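Local atomic coordinates of putative gamma-hydroxymuconic semialdehyde dehydrogenase (Pseudomonas, PDB entry 4GO3), a protein that probably oxidises aldehydes with NAD(P)+ as cofactor, and may act on gamma-hydroxymuconic semialdehyde. Residues 300-305 / 346-351; 397-402 / 426-431. The protein carries 2 engineered substitutions. All blocks are in the same frame, centred on the assembly; numbering follows the deposited sequence.

Interaction 1 (300-305 / 346-351); sequences RFIALA and VLAGGK
Ile302 meets Leu347 and Ala348 where helix 294-307 lies against strand 345-348, and its branched side chain shows how a single residue can serve two neighbours at once. The CB of Ile302 faces segment 346-351, and from it the two branches part. CG1 stands beside the backbone N (chi1 -59°) and runs toward Leu347, coming 4.1 Å from Leu347 CB. The chain then continues extended (chi2 173°), which carries the tip CD1 of Ile302 onto the flank of the leucine, 3.3 Å from Leu347 CB and 3.5 Å from Leu347 CD1. The other branch turns to the backbone of the strand: CG2 of Ile302 lies 3.1 Å from Leu347 O and 3.9 Å from Ala348 CB. That carbonyl oxygen also accepts a hydrogen bond from the amine of Lys306, so it has a polar partner as well as the methyl beside it. Leu347 and Ala348 can both address the helix because they form a classic beta bulge opposite Val368; the extra residue brings two consecutive side chains toward the same helix at the margin of the seven-stranded sheet of this aldehyde dehydrogenase fold. One turn on from Ile302, Ala305 adds a methyl-to-methyl contact, its CB 4.2 Å from Ala348 CB. No hydrogen bond joins the two segments. Val368 of the adjoining strand is touched by Ala305 and by Phe301, while another flank of the helix, with Phe301 and Leu304, packs on helix 262-274.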
# COMPACT_ATOMS: atom_id res chain seq x y z
N ARG A 300 -5.38 16.07 -40.34
CA ARG A 300 -6.59 16.52 -39.71
C ARG A 300 -6.30 16.94 -38.30
O ARG A 300 -6.98 17.78 -37.75
CB ARG A 300 -7.61 15.40 -39.72
CG ARG A 300 -7.34 14.37 -40.75
CD ARG A 300 -8.31 13.23 -40.63
NE ARG A 300 -9.67 13.70 -40.75
CZ ARG A 300 -10.68 12.97 -41.18
NH1 ARG A 300 -10.49 11.72 -41.56
NH2 ARG A 300 -11.89 13.50 -41.24
N PHE A 301 -5.28 16.33 -37.71
CA PHE A 301 -4.95 16.63 -36.32
C PHE A 301 -4.27 17.99 -36.22
O PHE A 301 -4.63 18.81 -35.37
CB PHE A 301 -4.07 15.53 -35.71
CG PHE A 301 -3.76 15.75 -34.25
CD1 PHE A 301 -2.49 16.14 -33.84
CD2 PHE A 301 -4.73 15.56 -33.28
CE1 PHE A 301 -2.20 16.34 -32.50
CE2 PHE A 301 -4.45 15.76 -31.95
CZ PHE A 301 -3.19 16.15 -31.56
N ILE A 302 -3.31 18.26 -37.08
CA ILE A 302 -2.65 19.56 -37.05
C ILE A 302 -3.58 20.70 -37.44
O ILE A 302 -3.43 21.81 -36.97
CB ILE A 302 -1.41 19.58 -37.92
CG1 ILE A 302 -0.43 18.53 -37.46
CG2 ILE A 302 -0.74 20.92 -37.85
CD1 ILE A 302 0.73 18.38 -38.38
N ALA A 303 -4.55 20.44 -38.29
CA ALA A 303 -5.54 21.44 -38.60
C ALA A 303 -6.44 21.64 -37.40
O ALA A 303 -6.85 22.76 -37.11
CB ALA A 303 -6.34 21.02 -39.77
N LEU A 304 -6.66 20.59 -36.65
CA LEU A 304 -7.42 20.73 -35.44
C LEU A 304 -6.64 21.55 -34.43
O LEU A 304 -7.09 22.59 -33.98
CB LEU A 304 -7.77 19.36 -34.88
CG LEU A 304 -8.86 19.34 -33.83
CD1 LEU A 304 -10.10 19.98 -34.33
CD2 LEU A 304 -9.11 17.93 -33.48
N ALA A 305 -5.46 21.09 -34.10
CA ALA A 305 -4.64 21.73 -33.11
C ALA A 305 -4.62 23.22 -33.32
O ALA A 305 -4.72 24.00 -32.39
CB ALA A 305 -3.26 21.17 -33.15
N VAL A 346 8.38 20.96 -34.81
CA VAL A 346 7.07 21.45 -34.46
C VAL A 346 6.09 21.59 -35.61
O VAL A 346 6.28 22.36 -36.49
CB VAL A 346 7.20 22.80 -33.86
CG1 VAL A 346 5.89 23.41 -33.67
CG2 VAL A 346 7.92 22.71 -32.62
N LEU A 347 5.00 20.87 -35.54
CA LEU A 347 4.00 20.86 -36.61
C LEU A 347 2.84 21.80 -36.29
O LEU A 347 2.03 22.10 -37.17
CB LEU A 347 3.47 19.44 -36.81
CG LEU A 347 4.47 18.28 -36.87
CD1 LEU A 347 3.77 16.98 -37.25
CD2 LEU A 347 5.60 18.57 -37.84
N ALA A 348 2.76 22.24 -35.06
CA ALA A 348 1.80 23.23 -34.65
C ALA A 348 2.25 23.68 -33.30
O ALA A 348 2.77 22.91 -32.55
CB ALA A 348 0.41 22.64 -34.57
N GLY A 349 2.06 24.95 -32.98
CA GLY A 349 2.47 25.46 -31.70
C GLY A 349 3.94 25.76 -31.60
O GLY A 349 4.58 26.14 -32.56
N GLY A 350 4.49 25.56 -30.41
CA GLY A 350 5.91 25.75 -30.20
C GLY A 350 6.23 26.96 -29.35
O GLY A 350 7.39 27.26 -29.09
N LYS A 351 5.19 27.66 -28.92
CA LYS A 351 5.38 28.83 -28.07
C LYS A 351 4.07 29.49 -27.70
O LYS A 351 3.00 29.01 -28.05
CB LYS A 351 6.31 29.84 -28.74
CG LYS A 351 7.15 30.64 -27.75
CD LYS A 351 7.46 32.03 -28.29
CE LYS A 351 8.21 31.96 -29.60
NZ LYS A 351 7.33 32.28 -30.75

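Interaction 2 (397-402 / 426-431); sequences EALAIA and NAIHAG. Engineered in segment 426-431: Asn426 (natural residue Ser).
Leu399 spreads its forked end over Ala427 and Ile428, in the C-terminal part of helix 418-427 and the loop after it. Its chi1 of -141° swings the isobutyl group from helix 395-403 across to the neighbouring segment, where the two methyls divide the work. CD1 of Leu399 sits on the methyl of Ala427, 3.6 Å from Ala427 CB. CD2 of Leu399 lies over the peptide that follows, 3.7 Å from Ala427 O, and also reaches Ile428 CG1 at 4.1 Å. In Ile428, CG1 is held beside the backbone N (chi1 -50°) and CD1 stretches onward to within 4.3 Å of Ala402 CB, one helical turn beyond Leu399. The two helices belong to successive beta-alpha-beta crossovers of the parallel part of the sheet, and the exit from the second bends through an inverse gamma turn centred on His429, closed by a weak bond from Ala430 N to Ile428 O. The side-chain amide of Asn403 grips the backbone on both sides of Ile428, donating to Ala427 O through ND2 and accepting from His429 N at OD1. Gly431, farther along, makes backbone hydrogen bonds to the second subunit, and the carbonyl of the engineered Asn426 bonds to Lys137 of that subunit.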
# COMPACT_ATOMS: atom_id res chain seq x y z
N GLU A 397 6.55 -2.89 -32.49
CA GLU A 397 7.17 -1.58 -32.44
C GLU A 397 6.38 -0.71 -31.47
O GLU A 397 6.88 -0.34 -30.43
CB GLU A 397 7.20 -0.96 -33.82
CG GLU A 397 8.60 -0.76 -34.39
CD GLU A 397 8.66 0.34 -35.45
OE1 GLU A 397 9.03 1.49 -35.11
OE2 GLU A 397 8.37 0.05 -36.62
N ALA A 398 5.13 -0.43 -31.83
CA ALA A 398 4.17 0.33 -31.02
C ALA A 398 4.14 0.01 -29.53
O ALA A 398 4.08 0.90 -28.72
CB ALA A 398 2.78 0.18 -31.60
N LEU A 399 4.13 -1.27 -29.20
CA LEU A 399 4.20 -1.72 -27.81
C LEU A 399 5.50 -1.24 -27.19
O LEU A 399 5.49 -0.62 -26.12
CB LEU A 399 4.15 -3.23 -27.74
CG LEU A 399 3.34 -3.85 -26.60
CD1 LEU A 399 4.00 -5.14 -26.16
CD2 LEU A 399 3.22 -2.89 -25.45
N ALA A 400 6.61 -1.51 -27.88
CA ALA A 400 7.92 -1.13 -27.38
C ALA A 400 7.95 0.34 -27.01
O ALA A 400 8.39 0.71 -25.92
CB ALA A 400 8.98 -1.43 -28.41
N ILE A 401 7.46 1.18 -27.91
CA ILE A 401 7.45 2.62 -27.68
C ILE A 401 6.57 2.97 -26.49
O ILE A 401 7.00 3.64 -25.56
CB ILE A 401 6.95 3.38 -28.90
CG1 ILE A 401 7.89 3.16 -30.08
CG2 ILE A 401 6.87 4.85 -28.61
CD1 ILE A 401 7.26 3.54 -31.42
N ALA A 402 5.33 2.48 -26.53
CA ALA A 402 4.37 2.71 -25.46
C ALA A 402 5.00 2.41 -24.10
O ALA A 402 4.75 3.11 -23.13
CB ALA A 402 3.16 1.84 -25.67
N ASN A 426 -3.29 -5.57 -22.76
CA ASN A 426 -2.80 -6.54 -21.82
C ASN A 426 -1.29 -6.47 -21.69
O ASN A 426 -0.73 -6.89 -20.70
CB ASN A 426 -3.29 -7.92 -22.29
CG ASN A 426 -2.55 -9.06 -21.68
OD1 ASN A 426 -2.74 -9.39 -20.52
ND2 ASN A 426 -1.72 -9.71 -22.47
N ALA A 427 -0.64 -5.89 -22.68
CA ALA A 427 0.81 -5.84 -22.74
C ALA A 427 1.39 -4.49 -22.37
O ALA A 427 2.59 -4.39 -22.10
CB ALA A 427 1.29 -6.26 -24.12
N ILE A 428 0.56 -3.45 -22.31
CA ILE A 428 1.05 -2.14 -21.93
C ILE A 428 1.12 -2.02 -20.43
O ILE A 428 0.12 -2.19 -19.76
CB ILE A 428 0.14 -1.01 -22.42
CG1 ILE A 428 -0.17 -1.17 -23.90
CG2 ILE A 428 0.83 0.30 -22.26
CD1 ILE A 428 -0.61 0.11 -24.55
N HIS A 429 2.28 -1.70 -19.91
CA HIS A 429 2.42 -1.52 -18.49
C HIS A 429 1.92 -0.16 -18.12
O HIS A 429 2.66 0.79 -18.05
CB HIS A 429 3.86 -1.75 -18.08
CG HIS A 429 4.42 -3.03 -18.61
ND1 HIS A 429 5.68 -3.13 -19.17
CD2 HIS A 429 3.87 -4.26 -18.71
CE1 HIS A 429 5.88 -4.37 -19.57
NE2 HIS A 429 4.81 -5.08 -19.30
N ALA A 430 0.61 -0.10 -17.89
CA ALA A 430 -0.09 1.09 -17.43
C ALA A 430 -1.23 0.63 -16.55
O ALA A 430 -1.71 -0.48 -16.70
CB ALA A 430 -0.61 1.88 -18.60
N GLY A 431 -1.66 1.49 -15.63
CA GLY A 431 -2.76 1.17 -14.74
C GLY A 431 -4.08 1.14 -15.49
O GLY A 431 -4.99 0.38 -15.16

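How the interactions relate
Read from the N terminus, interaction 1 closes first, bringing residues 346-351 back to helix 294-307 after 40 residues, a little under half of them helical, chiefly in helix 326-341. The chain then threads strands 367-370 and 386-392 before interaction 2 closes a shorter loop of 23 residues, which contains strand 411-414 and most of helix 418-427. The loops follow in series, neither nested nor crossed. The centres of interactions 1 and 2 are about 25 Å apart, and they do not touch. Both serve the same seven-stranded sheet: interaction 1 fastens a helix to strand 345-348, outermost in this chain's sheet, whereas interaction 2 packs helix 395-403 against the C-terminal part of helix 418-427 and the connection into strand 432-435, the other outermost strand within the chain.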